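PDB 6RJ1: Mgp-operon protein 3 from Mycoplasma pneumoniae, which probably takes part in adhesion of the pathogen to host cells, as the P40/P90 partner of the P1 adhesin on the mycoplasma surface. Local coordinates for residues A[79-84]-A[139-144]; A[64-69]-A[230-235]. All coordinates share one frame; numbering follows the deposited sequence.

Contact 1 (A[79-84]-A[139-144])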
ATOM      1  N   GLN A  79      17.307 -18.316 -18.350  1.00107.55           N
ATOM      2  CA  GLN A  79      17.707 -18.125 -16.960  1.00104.02           C
ATOM      3  C   GLN A  79      17.069 -16.864 -16.363  1.00100.13           C
ATOM      4  O   GLN A  79      17.029 -15.813 -17.014  1.00 99.53           O
ATOM      5  CB  GLN A  79      19.239 -18.097 -16.836  1.00105.14           C
ATOM      6  CG  GLN A  79      19.768 -18.790 -15.581  1.00122.01           C
ATOM      7  CD  GLN A  79      19.943 -20.291 -15.705  1.00146.85           C
ATOM      8  OE1 GLN A  79      19.179 -21.001 -16.374  1.00142.95           O
ATOM      9  NE2 GLN A  79      20.959 -20.816 -15.036  1.00141.84           N
ATOM     10  N   ASN A  80      16.562 -16.983 -15.128  1.00 90.39           N
ATOM     11  CA  ASN A  80      15.926 -15.885 -14.403  1.00 87.48           C
ATOM     12  C   ASN A  80      16.980 -14.860 -13.977  1.00 86.14           C
ATOM     13  O   ASN A  80      18.016 -15.239 -13.426  1.00 86.54           O
ATOM     14  CB  ASN A  80      15.149 -16.416 -13.186  1.00 82.68           C
ATOM     15  CG  ASN A  80      14.130 -15.468 -12.580  1.00 85.74           C
ATOM     16  OD1 ASN A  80      14.051 -14.273 -12.889  1.00 78.01           O
ATOM     17  ND2 ASN A  80      13.320 -15.990 -11.679  1.00 69.73           N
ATOM     18  N   ALA A  81      16.717 -13.568 -14.258  1.00 77.24           N
ATOM     19  CA  ALA A  81      17.598 -12.447 -13.919  1.00 75.15           C
ATOM     20  C   ALA A  81      17.627 -12.246 -12.415  1.00 74.40           C
ATOM     21  O   ALA A  81      18.606 -11.740 -11.868  1.00 72.74           O
ATOM     22  CB  ALA A  81      17.114 -11.184 -14.603  1.00 75.95           C
ATOM     23  N   LEU A  82      16.539 -12.674 -11.757  1.00 69.45           N
ATOM     24  CA  LEU A  82      16.306 -12.656 -10.320  1.00 67.77           C
ATOM     25  C   LEU A  82      16.760 -13.994  -9.731  1.00 71.30           C
ATOM     26  O   LEU A  82      16.395 -15.055 -10.243  1.00 70.15           O
ATOM     27  CB  LEU A  82      14.802 -12.431 -10.071  1.00 67.01           C
ATOM     28  CG  LEU A  82      14.352 -11.110  -9.438  1.00 70.35           C
ATOM     29  CD1 LEU A  82      15.136  -9.925  -9.956  1.00 70.22           C
ATOM     30  CD2 LEU A  82      12.876 -10.881  -9.661  1.00 70.67           C
ATOM     31  N   SER A  83      17.597 -13.937  -8.688  1.00 69.09           N
ATOM     32  CA  SER A  83      18.104 -15.120  -7.987  1.00 69.33           C
ATOM     33  C   SER A  83      18.513 -14.780  -6.563  1.00 73.48           C
ATOM     34  O   SER A  83      18.720 -13.607  -6.239  1.00 73.24           O
ATOM     35  CB  SER A  83      19.283 -15.739  -8.728  1.00 72.69           C
ATOM     36  OG  SER A  83      20.366 -14.828  -8.798  1.00 84.33           O
ATOM     37  N   PHE A  84      18.634 -15.807  -5.713  1.00 69.62           N
ATOM     38  CA  PHE A  84      19.075 -15.617  -4.344  1.00 69.06           C
ATOM     39  C   PHE A  84      20.605 -15.615  -4.318  1.00 77.51           C
ATOM     40  O   PHE A  84      21.234 -16.480  -4.935  1.00 77.76           O
ATOM     41  CB  PHE A  84      18.503 -16.700  -3.417  1.00 69.30           C
ATOM     42  CG  PHE A  84      17.008 -16.662  -3.182  1.00 69.03           C
ATOM     43  CD1 PHE A  84      16.428 -15.647  -2.421  1.00 69.66           C
ATOM     44  CD2 PHE A  84      16.186 -17.671  -3.669  1.00 69.20           C
ATOM     45  CE1 PHE A  84      15.051 -15.621  -2.196  1.00 69.49           C
ATOM     46  CE2 PHE A  84      14.806 -17.648  -3.431  1.00 70.86           C
ATOM     47  CZ  PHE A  84      14.248 -16.620  -2.703  1.00 68.37           C
ATOM     48  N   VAL A 139      11.716 -13.486 -14.533  1.00 70.91           N
ATOM     49  CA  VAL A 139      12.071 -12.430 -15.479  1.00 71.72           C
ATOM     50  C   VAL A 139      13.303 -12.897 -16.261  1.00 79.39           C
ATOM     51  O   VAL A 139      14.360 -13.136 -15.675  1.00 78.41           O
ATOM     52  CB  VAL A 139      12.163 -10.998 -14.880  1.00 75.04           C
ATOM     53  CG1 VAL A 139      13.232 -10.880 -13.795  1.00 74.74           C
ATOM     54  CG2 VAL A 139      12.362  -9.956 -15.972  1.00 74.69           C
ATOM     55  N   LYS A 140      13.127 -13.124 -17.569  1.00 80.03           N
ATOM     56  CA  LYS A 140      14.160 -13.678 -18.441  1.00 81.93           C
ATOM     57  C   LYS A 140      15.267 -12.676 -18.752  1.00 90.38           C
ATOM     58  O   LYS A 140      14.982 -11.562 -19.194  1.00 89.29           O
ATOM     59  CB  LYS A 140      13.517 -14.280 -19.714  1.00 84.43           C
ATOM     60  CG  LYS A 140      14.468 -14.718 -20.831  1.00 97.21           C
ATOM     61  CD  LYS A 140      14.172 -13.930 -22.120  1.00106.81           C
ATOM     62  CE  LYS A 140      15.022 -14.319 -23.305  1.00115.32           C
ATOM     63  NZ  LYS A 140      14.574 -15.598 -23.919  1.00122.41           N
ATOM     64  N   GLN A 141      16.532 -13.088 -18.507  1.00 91.51           N
ATOM     65  CA  GLN A 141      17.735 -12.304 -18.803  1.00 93.53           C
ATOM     66  C   GLN A 141      17.817 -12.241 -20.317  1.00104.19           C
ATOM     67  O   GLN A 141      17.810 -13.286 -20.972  1.00104.99           O
ATOM     68  CB  GLN A 141      18.979 -12.964 -18.202  1.00 94.44           C
ATOM     69  CG  GLN A 141      19.807 -11.992 -17.388  1.00105.55           C
ATOM     70  CD  GLN A 141      21.075 -12.607 -16.872  1.00122.72           C
ATOM     71  OE1 GLN A 141      22.173 -12.238 -17.295  1.00123.97           O
ATOM     72  NE2 GLN A 141      20.959 -13.540 -15.927  1.00105.77           N
ATOM     73  N   GLU A 142      17.802 -11.031 -20.880  1.00105.24           N
ATOM     74  CA  GLU A 142      17.698 -10.840 -22.316  1.00107.70           C
ATOM     75  C   GLU A 142      18.979 -11.184 -23.104  1.00119.06           C
ATOM     76  O   GLU A 142      19.253 -12.373 -23.244  1.00119.38           O
ATOM     77  CB  GLU A 142      17.160  -9.443 -22.635  1.00108.77           C
ATOM     78  CG  GLU A 142      15.738  -9.312 -22.121  1.00114.91           C
ATOM     79  CD  GLU A 142      14.814  -8.394 -22.887  1.00128.00           C
ATOM     80  OE1 GLU A 142      15.207  -7.235 -23.153  1.00114.04           O
ATOM     81  OE2 GLU A 142      13.682  -8.827 -23.194  1.00122.88           O
ATOM     82  N   SER A 143      19.719 -10.174 -23.634  1.00119.68           N
ATOM     83  CA  SER A 143      20.925 -10.197 -24.497  1.00121.09           C
ATOM     84  C   SER A 143      20.635  -9.257 -25.674  1.00128.57           C
ATOM     85  O   SER A 143      21.554  -8.857 -26.393  1.00128.32           O
ATOM     86  CB  SER A 143      21.234 -11.594 -25.044  1.00125.09           C
ATOM     87  OG  SER A 143      21.834 -12.447 -24.082  1.00135.25           O
ATOM     88  N   GLN A 144      19.335  -8.908 -25.846  1.00127.56           N
ATOM     89  CA  GLN A 144      18.764  -8.047 -26.890  1.00128.37           C
ATOM     90  C   GLN A 144      18.998  -6.550 -26.592  1.00133.54           C
ATOM     91  O   GLN A 144      18.047  -5.792 -26.366  1.00133.21           O
ATOM     92  CB  GLN A 144      17.260  -8.364 -27.079  1.00129.90           C
ATOM     93  CG  GLN A 144      16.971  -9.787 -27.564  1.00146.63           C
ATOM     94  CD  GLN A 144      15.885 -10.465 -26.760  1.00163.29           C
ATOM     95  OE1 GLN A 144      16.085 -10.888 -25.614  1.00155.22           O
ATOM     96  NE2 GLN A 144      14.711 -10.603 -27.357  1.00157.85           N
TER

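Contact 2 (A[64-69]-A[230-235])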
ATOM      1  N   VAL A  64      19.004 -11.101  -2.241  1.00 64.18           N
ATOM      2  CA  VAL A  64      18.542 -11.209  -3.627  1.00 63.48           C
ATOM      3  C   VAL A  64      19.432 -10.385  -4.564  1.00 69.76           C
ATOM      4  O   VAL A  64      19.890  -9.303  -4.193  1.00 69.78           O
ATOM      5  CB  VAL A  64      17.020 -10.893  -3.782  1.00 65.71           C
ATOM      6  CG1 VAL A  64      16.543 -11.079  -5.218  1.00 65.12           C
ATOM      7  CG2 VAL A  64      16.174 -11.750  -2.842  1.00 65.05           C
ATOM      8  N   LYS A  65      19.711 -10.931  -5.765  1.00 67.50           N
ATOM      9  CA  LYS A  65      20.474 -10.243  -6.798  1.00 67.48           C
ATOM     10  C   LYS A  65      19.690 -10.182  -8.115  1.00 71.92           C
ATOM     11  O   LYS A  65      18.925 -11.094  -8.440  1.00 70.95           O
ATOM     12  CB  LYS A  65      21.897 -10.825  -6.978  1.00 70.10           C
ATOM     13  CG  LYS A  65      21.998 -12.188  -7.670  1.00 88.11           C
ATOM     14  CD  LYS A  65      23.434 -12.578  -8.005  1.00 96.47           C
ATOM     15  CE  LYS A  65      23.572 -13.961  -8.621  1.00109.52           C
ATOM     16  NZ  LYS A  65      23.192 -15.056  -7.677  1.00114.89           N
ATOM     17  N   PHE A  66      19.868  -9.084  -8.841  1.00 69.45           N
ATOM     18  CA  PHE A  66      19.282  -8.874 -10.158  1.00 69.31           C
ATOM     19  C   PHE A  66      20.436  -8.761 -11.158  1.00 77.13           C
ATOM     20  O   PHE A  66      21.344  -7.947 -10.970  1.00 75.33           O
ATOM     21  CB  PHE A  66      18.368  -7.632 -10.178  1.00 69.67           C
ATOM     22  CG  PHE A  66      17.892  -7.193 -11.545  1.00 69.41           C
ATOM     23  CD1 PHE A  66      17.011  -7.976 -12.279  1.00 70.71           C
ATOM     24  CD2 PHE A  66      18.302  -5.981 -12.085  1.00 70.48           C
ATOM     25  CE1 PHE A  66      16.563  -7.564 -13.537  1.00 71.01           C
ATOM     26  CE2 PHE A  66      17.852  -5.569 -13.345  1.00 72.48           C
ATOM     27  CZ  PHE A  66      16.988  -6.364 -14.062  1.00 70.04           C
ATOM     28  N   GLN A  67      20.435  -9.621 -12.178  1.00 79.35           N
ATOM     29  CA  GLN A  67      21.487  -9.589 -13.187  1.00 81.92           C
ATOM     30  C   GLN A  67      21.151  -8.567 -14.266  1.00 92.42           C
ATOM     31  O   GLN A  67      20.261  -8.796 -15.082  1.00 90.79           O
ATOM     32  CB  GLN A  67      21.758 -10.978 -13.777  1.00 83.26           C
ATOM     33  CG  GLN A  67      23.204 -11.475 -13.602  1.00104.11           C
ATOM     34  CD  GLN A  67      24.293 -10.605 -14.212  1.00126.34           C
ATOM     35  OE1 GLN A  67      25.353 -10.401 -13.607  1.00124.66           O
ATOM     36  NE2 GLN A  67      24.080 -10.083 -15.419  1.00114.74           N
ATOM     37  N   ASP A  68      21.829  -7.414 -14.215  1.00 95.97           N
ATOM     38  CA  ASP A  68      21.668  -6.315 -15.162  1.00 99.27           C
ATOM     39  C   ASP A  68      22.981  -6.085 -15.882  1.00111.93           C
ATOM     40  O   ASP A  68      24.025  -5.947 -15.239  1.00112.47           O
ATOM     41  CB  ASP A  68      21.180  -5.030 -14.465  1.00101.18           C
ATOM     42  CG  ASP A  68      22.122  -4.434 -13.430  1.00111.64           C
ATOM     43  OD1 ASP A  68      22.710  -5.209 -12.635  1.00111.59           O
ATOM     44  OD2 ASP A  68      22.268  -3.196 -13.409  1.00119.32           O
ATOM     45  N   THR A  69      22.919  -6.134 -17.224  1.00114.23           N
ATOM     46  CA  THR A  69      23.950  -5.970 -18.268  1.00116.79           C
ATOM     47  C   THR A  69      23.427  -6.731 -19.479  1.00126.79           C
ATOM     48  O   THR A  69      23.269  -6.155 -20.559  1.00126.46           O
ATOM     49  CB  THR A  69      25.365  -6.528 -17.899  1.00126.02           C
ATOM     50  OG1 THR A  69      25.260  -7.673 -17.047  1.00126.66           O
ATOM     51  CG2 THR A  69      26.290  -5.472 -17.301  1.00124.25           C
ATOM     52  N   ARG A 230      16.162   4.439  -5.703  1.00 62.25           N
ATOM     53  CA  ARG A 230      17.277   3.559  -6.017  1.00 62.11           C
ATOM     54  C   ARG A 230      16.910   2.460  -7.006  1.00 66.33           C
ATOM     55  O   ARG A 230      15.746   2.065  -7.106  1.00 65.88           O
ATOM     56  CB  ARG A 230      17.888   2.960  -4.723  1.00 60.90           C
ATOM     57  CG  ARG A 230      18.520   3.958  -3.749  1.00 63.49           C
ATOM     58  CD  ARG A 230      19.897   4.423  -4.185  1.00 67.22           C
ATOM     59  NE  ARG A 230      20.496   5.383  -3.249  1.00 73.51           N
ATOM     60  CZ  ARG A 230      20.343   6.705  -3.327  1.00 83.93           C
ATOM     61  NH1 ARG A 230      20.918   7.498  -2.431  1.00 62.09           N
ATOM     62  NH2 ARG A 230      19.602   7.241  -4.291  1.00 70.55           N
ATOM     63  N   LYS A 231      17.925   1.970  -7.735  1.00 62.44           N
ATOM     64  CA  LYS A 231      17.793   0.861  -8.665  1.00 62.02           C
ATOM     65  C   LYS A 231      17.764  -0.445  -7.848  1.00 66.87           C
ATOM     66  O   LYS A 231      18.136  -0.452  -6.672  1.00 66.89           O
ATOM     67  CB  LYS A 231      18.935   0.861  -9.685  1.00 63.29           C
ATOM     68  CG  LYS A 231      18.775   1.906 -10.782  1.00 67.86           C
ATOM     69  CD  LYS A 231      19.573   1.533 -12.028  1.00 79.38           C
ATOM     70  CE  LYS A 231      19.180   2.392 -13.200  1.00101.55           C
ATOM     71  NZ  LYS A 231      19.851   1.959 -14.454  1.00111.18           N
ATOM     72  N   LEU A 232      17.284  -1.530  -8.462  1.00 62.61           N
ATOM     73  CA  LEU A 232      17.125  -2.842  -7.846  1.00 61.51           C
ATOM     74  C   LEU A 232      18.359  -3.346  -7.073  1.00 65.03           C
ATOM     75  O   LEU A 232      18.208  -3.855  -5.963  1.00 64.21           O
ATOM     76  CB  LEU A 232      16.694  -3.840  -8.933  1.00 61.04           C
ATOM     77  CG  LEU A 232      15.230  -4.315  -8.947  1.00 64.34           C
ATOM     78  CD1 LEU A 232      14.251  -3.249  -8.496  1.00 63.71           C
ATOM     79  CD2 LEU A 232      14.858  -4.843 -10.303  1.00 65.34           C
ATOM     80  N   ASN A 233      19.561  -3.166  -7.642  1.00 62.00           N
ATOM     81  CA  ASN A 233      20.827  -3.588  -7.033  1.00 61.87           C
ATOM     82  C   ASN A 233      21.482  -2.505  -6.153  1.00 65.38           C
ATOM     83  O   ASN A 233      22.506  -2.766  -5.508  1.00 64.88           O
ATOM     84  CB  ASN A 233      21.798  -4.115  -8.092  1.00 60.88           C
ATOM     85  CG  ASN A 233      21.329  -5.402  -8.718  1.00 75.22           C
ATOM     86  OD1 ASN A 233      21.193  -6.435  -8.053  1.00 66.97           O
ATOM     87  ND2 ASN A 233      21.053  -5.364 -10.008  1.00 63.80           N
ATOM     88  N   GLU A 234      20.877  -1.305  -6.117  1.00 60.92           N
ATOM     89  CA  GLU A 234      21.341  -0.206  -5.278  1.00 59.90           C
ATOM     90  C   GLU A 234      20.708  -0.372  -3.899  1.00 63.67           C
ATOM     91  O   GLU A 234      19.779  -1.172  -3.738  1.00 63.94           O
ATOM     92  CB  GLU A 234      20.966   1.156  -5.892  1.00 60.77           C
ATOM     93  CG  GLU A 234      21.885   1.608  -7.015  1.00 70.26           C
ATOM     94  CD  GLU A 234      21.478   2.851  -7.788  1.00 88.47           C
ATOM     95  OE1 GLU A 234      20.363   3.375  -7.559  1.00 75.89           O
ATOM     96  OE2 GLU A 234      22.282   3.301  -8.636  1.00 84.41           O
ATOM     97  N   SER A 235      21.214   0.361  -2.899  1.00 59.14           N
ATOM     98  CA  SER A 235      20.655   0.311  -1.547  1.00 57.68           C
ATOM     99  C   SER A 235      20.100   1.659  -1.140  1.00 60.30           C
ATOM    100  O   SER A 235      20.681   2.703  -1.471  1.00 59.95           O
ATOM    101  CB  SER A 235      21.712  -0.109  -0.535  1.00 59.07           C
ATOM    102  OG  SER A 235      22.158  -1.424  -0.801  1.00 67.30           O
TER

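Contact 1 (A[79-84]-A[139-144])
The side-chain amide of Asn80 is met on its two faces by backbone N-H groups, Val139 N across the contact and Leu82 N two residues on in its own segment. The Leu82 bond makes an Asx turn, which opens strand 82-84; the Val139 bond (N to Asn80 OD1 3.0 Å) ties that turn to the loop that follows strand 125-135. Both donors stand well out of the carbonyl plane, Val139 N by 58°, so OD1 is gripped from above and below. ND2 of Asn80 bonds to Pro137 O, and with it the loop engages both ends of the amide. Having CG anti to the backbone N (chi1 -163°) brings OD1 back to the loop, although the side chain sets out away from it.

A single beta bridge pairs Asn80 with Lys140 where the two backbones cross, and two bonds flank it: Gln141 N to Gln79 O at 3.1 Å and Ala81 N to Val139 O at 2.8 Å, both almost straight. On one side of the bridge the CG of Gln141 lies 4.0 Å from Ala81 CB, while its OE1 makes a weak hydrogen bond to Gln67 NE2. Tyr158 of helix 157-163 packs on Ala81 and Val139, and Trp492 of strand 487-492 touches Val139 and Leu82, whose methyls CG1 and CD2 meet 4.1 Å apart.

Contact 2 (A[64-69]-A[230-235])
Phe66, the last residue of strand 64-66, faces Asn233 with their CA atoms 6.3 Å apart, and no backbone-to-backbone hydrogen bond joins the two segments. The strand continues into an irregular run, while 230-235 folds into a type I beta turn from Lys231 to Glu234, closed by Glu234 N to Lys231 O at 2.9 Å. The side chain of Glu234 folds back as well, its OE1 taking a bond from Lys231 N.

Asn233, third residue of the turn, reads the backbone of Phe66 with its amide, which is carried out to the strand by a CG anti to the carbonyl carbon and beside the backbone N. OD1 accepts from Phe66 N at 3.1 Å, with the donor in the carbonyl plane on a lone pair, and ND2 gives a bond to Phe66 O at 2.8 Å, bent to 140° at the hydrogen. In this way an asparagine amide occupies the place of a neighbouring strand along the edge of the two-stranded antiparallel sheet of 64-66 and 82-84; Lys65 and Gln67 pair their backbones with Ser83 and Ala81 instead.

The same ND2 lies at the edge of the Phe66 ring, 3.5 Å from CD2, with ring and amide planes 20° apart. Leu232 covers one face of the ring in a CH-pi contact, its CD2 4.1 Å from the centroid. Leu161 of helix 157-163 touches both residues, and Tyr158 meets the Phe66 ring with its plane at about 45°. Asp68 OD1 also comes near Asn233 ND2, at 3.1 Å, but the angle is too poor for a hydrogen bond.

How the contacts relate
Following the chain from the N terminus, 64-69 comes first and 79-84 returns beside it, so that strands 64-66 and 82-84 form one small antiparallel sheet. Ala81 O to Gln67 N (2.8 Å) and Ser83 O to Lys65 N (2.9 Å) are probable hydrogen bonds along it. The chain then runs through helix 86-93 and strands 114-121 and 125-135 before 139-144 closes contact 1 across 54 residues. Only after helix 157-163, three more short helices and strands 165-167, 220-222 and 229-230 does 230-235 close contact 2 across 160 residues, enclosing the first loop entirely without crossing it. Their centres lie about 12 Å apart, and helix 157-163 packs against both.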